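Pyridoxamine 5-phosphate-dependent dehydrase (Escherichia coli, PDB 3B8X) removes the C3'-hydroxyl of GDP-4-keto-6-deoxy-D-mannose by a vitamin B6-dependent combined transamination and deoxygenation, on the way to the O-antigen sugar L-colitose. Local coordinates at residues L69-K74 with F244-Y249. The protein carries 1 engineered substitution. Sequence-based numbering, arbitrary orientation.
Sequences LFFTKK and FVLPGY
Next to Phe-71, which packs against Leu-246 and Pro-247, the hydroxyl OG1 of Thr-72 donates a 2.8 Å hydrogen bond to Lys-74 O, arriving 41° out of the carbonyl plane, and takes part in a weak one with Arg-76 N. The Thr-72 to Lys-74 bond closes locally within the loop that follows helix 58-68, in the large domain of a fold type I aminotransferase, while residues 244-249 belong to the loop leading into helix 255-286. No hydrogen bond links the two segments; the contact is apolar and buried. With CG beside its backbone N (chi1 -54°), the Phe-71 ring lies against Leu-246 and Pro-247. Leu-246 lies alongside, pointing the other way, with its CD2 methyl 3.9 Å from Phe-71 CB and also close to CG. Farther out, Pro-247 meets the ring obliquely, and its CD lies 3.5 Å from Phe-71 CE2. Phe-70 CB lies over one face of the ring, toward the rim, and Tyr-349 of the second subunit meets it edge-to-face. That tyrosine also packs on Leu-246 and Pro-247, so the cluster is part of the dimer interface. At the far end of the ring, Phe-71 CZ comes within 3.7 Å of Pro-247 O.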
loop_
_atom_site.group_PDB
_atom_site.type_symbol
_atom_site.label_atom_id
_atom_site.label_comp_id
_atom_site.label_asym_id
_atom_site.label_seq_id
_atom_site.Cartn_x
_atom_site.Cartn_y
_atom_site.Cartn_z
ATOM N N LEU B 69 13.189 -10.115 -1.478
ATOM C CA LEU B 69 13.976 -11.332 -1.449
ATOM C C LEU B 69 13.757 -12.247 -2.647
ATOM O O LEU B 69 14.536 -13.154 -2.904
ATOM C CB LEU B 69 13.736 -12.101 -0.154
ATOM C CG LEU B 69 14.121 -11.318 1.097
ATOM C CD1 LEU B 69 13.580 -11.950 2.389
ATOM C CD2 LEU B 69 15.614 -11.098 1.142
ATOM N N PHE B 70 12.711 -11.971 -3.408
ATOM C CA PHE B 70 12.401 -12.782 -4.569
ATOM C C PHE B 70 13.055 -12.183 -5.794
ATOM O O PHE B 70 13.099 -12.797 -6.856
ATOM C CB PHE B 70 10.881 -12.851 -4.771
ATOM C CG PHE B 70 10.176 -13.730 -3.776
ATOM C CD1 PHE B 70 10.089 -13.351 -2.435
ATOM C CD2 PHE B 70 9.589 -14.939 -4.184
ATOM C CE1 PHE B 70 9.503 -14.187 -1.507
ATOM C CE2 PHE B 70 9.026 -15.807 -3.262
ATOM C CZ PHE B 70 8.926 -15.414 -1.924
ATOM N N PHE B 71 13.528 -10.956 -5.633
ATOM C CA PHE B 71 13.994 -10.124 -6.736
ATOM C C PHE B 71 15.476 -9.910 -6.774
ATOM O O PHE B 71 15.986 -9.228 -7.654
ATOM C CB PHE B 71 13.214 -8.780 -6.807
ATOM C CG PHE B 71 11.717 -8.957 -6.866
ATOM C CD1 PHE B 71 10.882 -8.267 -6.017
ATOM C CD2 PHE B 71 11.141 -9.862 -7.742
ATOM C CE1 PHE B 71 9.514 -8.476 -6.076
ATOM C CE2 PHE B 71 9.781 -10.102 -7.774
ATOM C CZ PHE B 71 8.961 -9.406 -6.942
ATOM N N THR B 72 16.206 -10.540 -5.866
ATOM C CA THR B 72 17.636 -10.307 -5.940
ATOM C C THR B 72 18.139 -11.123 -7.140
ATOM O O THR B 72 17.505 -12.101 -7.537
ATOM C CB THR B 72 18.275 -10.775 -4.663
ATOM O OG1 THR B 72 17.606 -11.979 -4.262
ATOM C CG2 THR B 72 18.091 -9.680 -3.578
ATOM N N LYS B 73 19.244 -10.690 -7.742
ATOM C CA LYS B 73 19.855 -11.359 -8.911
ATOM C C LYS B 73 19.988 -12.886 -8.759
ATOM O O LYS B 73 19.596 -13.646 -9.653
ATOM C CB LYS B 73 21.167 -10.682 -9.273
ATOM C CG LYS B 73 21.032 -9.190 -9.614
ATOM C CD LYS B 73 20.150 -9.021 -10.848
ATOM C CE LYS B 73 19.747 -7.577 -11.102
ATOM N NZ LYS B 73 19.087 -7.468 -12.439
ATOM N N LYS B 74 20.472 -13.329 -7.591
ATOM C CA LYS B 74 20.419 -14.719 -7.156
ATOM C C LYS B 74 19.216 -14.611 -6.181
ATOM O O LYS B 74 19.363 -13.998 -5.122
ATOM C CB LYS B 74 21.688 -15.058 -6.355
ATOM C CG LYS B 74 21.759 -16.490 -5.875
ATOM C CD LYS B 74 23.190 -16.865 -5.512
ATOM C CE LYS B 74 23.423 -18.375 -5.601
ATOM N NZ LYS B 74 23.093 -18.959 -6.940
ATOM N N PHE B 244 9.631 -0.302 -16.860
ATOM C CA PHE B 244 9.149 -1.141 -15.761
ATOM C C PHE B 244 9.934 -2.444 -15.653
ATOM O O PHE B 244 9.916 -3.248 -16.579
ATOM C CB PHE B 244 7.670 -1.402 -16.024
ATOM C CG PHE B 244 6.836 -0.173 -15.901
ATOM C CD1 PHE B 244 6.095 0.307 -16.975
ATOM C CD2 PHE B 244 6.820 0.538 -14.709
ATOM C CE1 PHE B 244 5.269 1.431 -16.856
ATOM C CE2 PHE B 244 6.008 1.699 -14.587
ATOM C CZ PHE B 244 5.237 2.138 -15.671
ATOM N N VAL B 245 10.588 -2.670 -14.514
ATOM C CA VAL B 245 11.522 -3.799 -14.336
ATOM C C VAL B 245 11.387 -4.857 -13.256
ATOM O O VAL B 245 12.045 -5.903 -13.342
ATOM C CB VAL B 245 12.994 -3.275 -14.327
ATOM C CG1 VAL B 245 13.226 -2.427 -15.582
ATOM C CG2 VAL B 245 13.280 -2.380 -13.085
ATOM N N LEU B 246 10.604 -4.587 -12.214
ATOM C CA LEU B 246 10.338 -5.565 -11.156
ATOM C C LEU B 246 8.831 -5.453 -10.866
ATOM O O LEU B 246 8.280 -4.339 -10.960
ATOM C CB LEU B 246 11.140 -5.218 -9.894
ATOM C CG LEU B 246 12.602 -5.626 -10.029
ATOM C CD1 LEU B 246 13.281 -5.227 -8.771
ATOM C CD2 LEU B 246 12.796 -7.130 -10.294
ATOM N N PRO B 247 8.170 -6.569 -10.545
ATOM C CA PRO B 247 6.741 -6.533 -10.191
ATOM C C PRO B 247 6.595 -5.893 -8.800
ATOM O O PRO B 247 6.658 -6.570 -7.788
ATOM C CB PRO B 247 6.307 -8.022 -10.193
ATOM C CG PRO B 247 7.569 -8.843 -10.511
ATOM C CD PRO B 247 8.765 -7.910 -10.371
ATOM N N GLY B 248 6.372 -4.582 -8.757
ATOM C CA GLY B 248 6.247 -3.867 -7.486
ATOM C C GLY B 248 4.848 -3.288 -7.151
ATOM O O GLY B 248 3.783 -3.775 -7.609
ATOM N N TYR B 249 4.873 -2.206 -6.385
ATOM C CA TYR B 249 3.614 -1.598 -5.936
ATOM C C TYR B 249 3.806 -0.114 -5.989
ATOM O O TYR B 249 4.868 0.383 -6.323
ATOM C CB TYR B 249 3.450 -1.934 -4.416
ATOM C CG TYR B 249 3.347 -3.431 -4.138
ATOM C CD1 TYR B 249 4.497 -4.207 -3.876
ATOM C CD2 TYR B 249 2.108 -4.084 -4.206
ATOM C CE1 TYR B 249 4.388 -5.616 -3.712
ATOM C CE2 TYR B 249 1.995 -5.504 -4.074
ATOM C CZ TYR B 249 3.142 -6.269 -3.790
ATOM O OH TYR B 249 3.046 -7.659 -3.597
#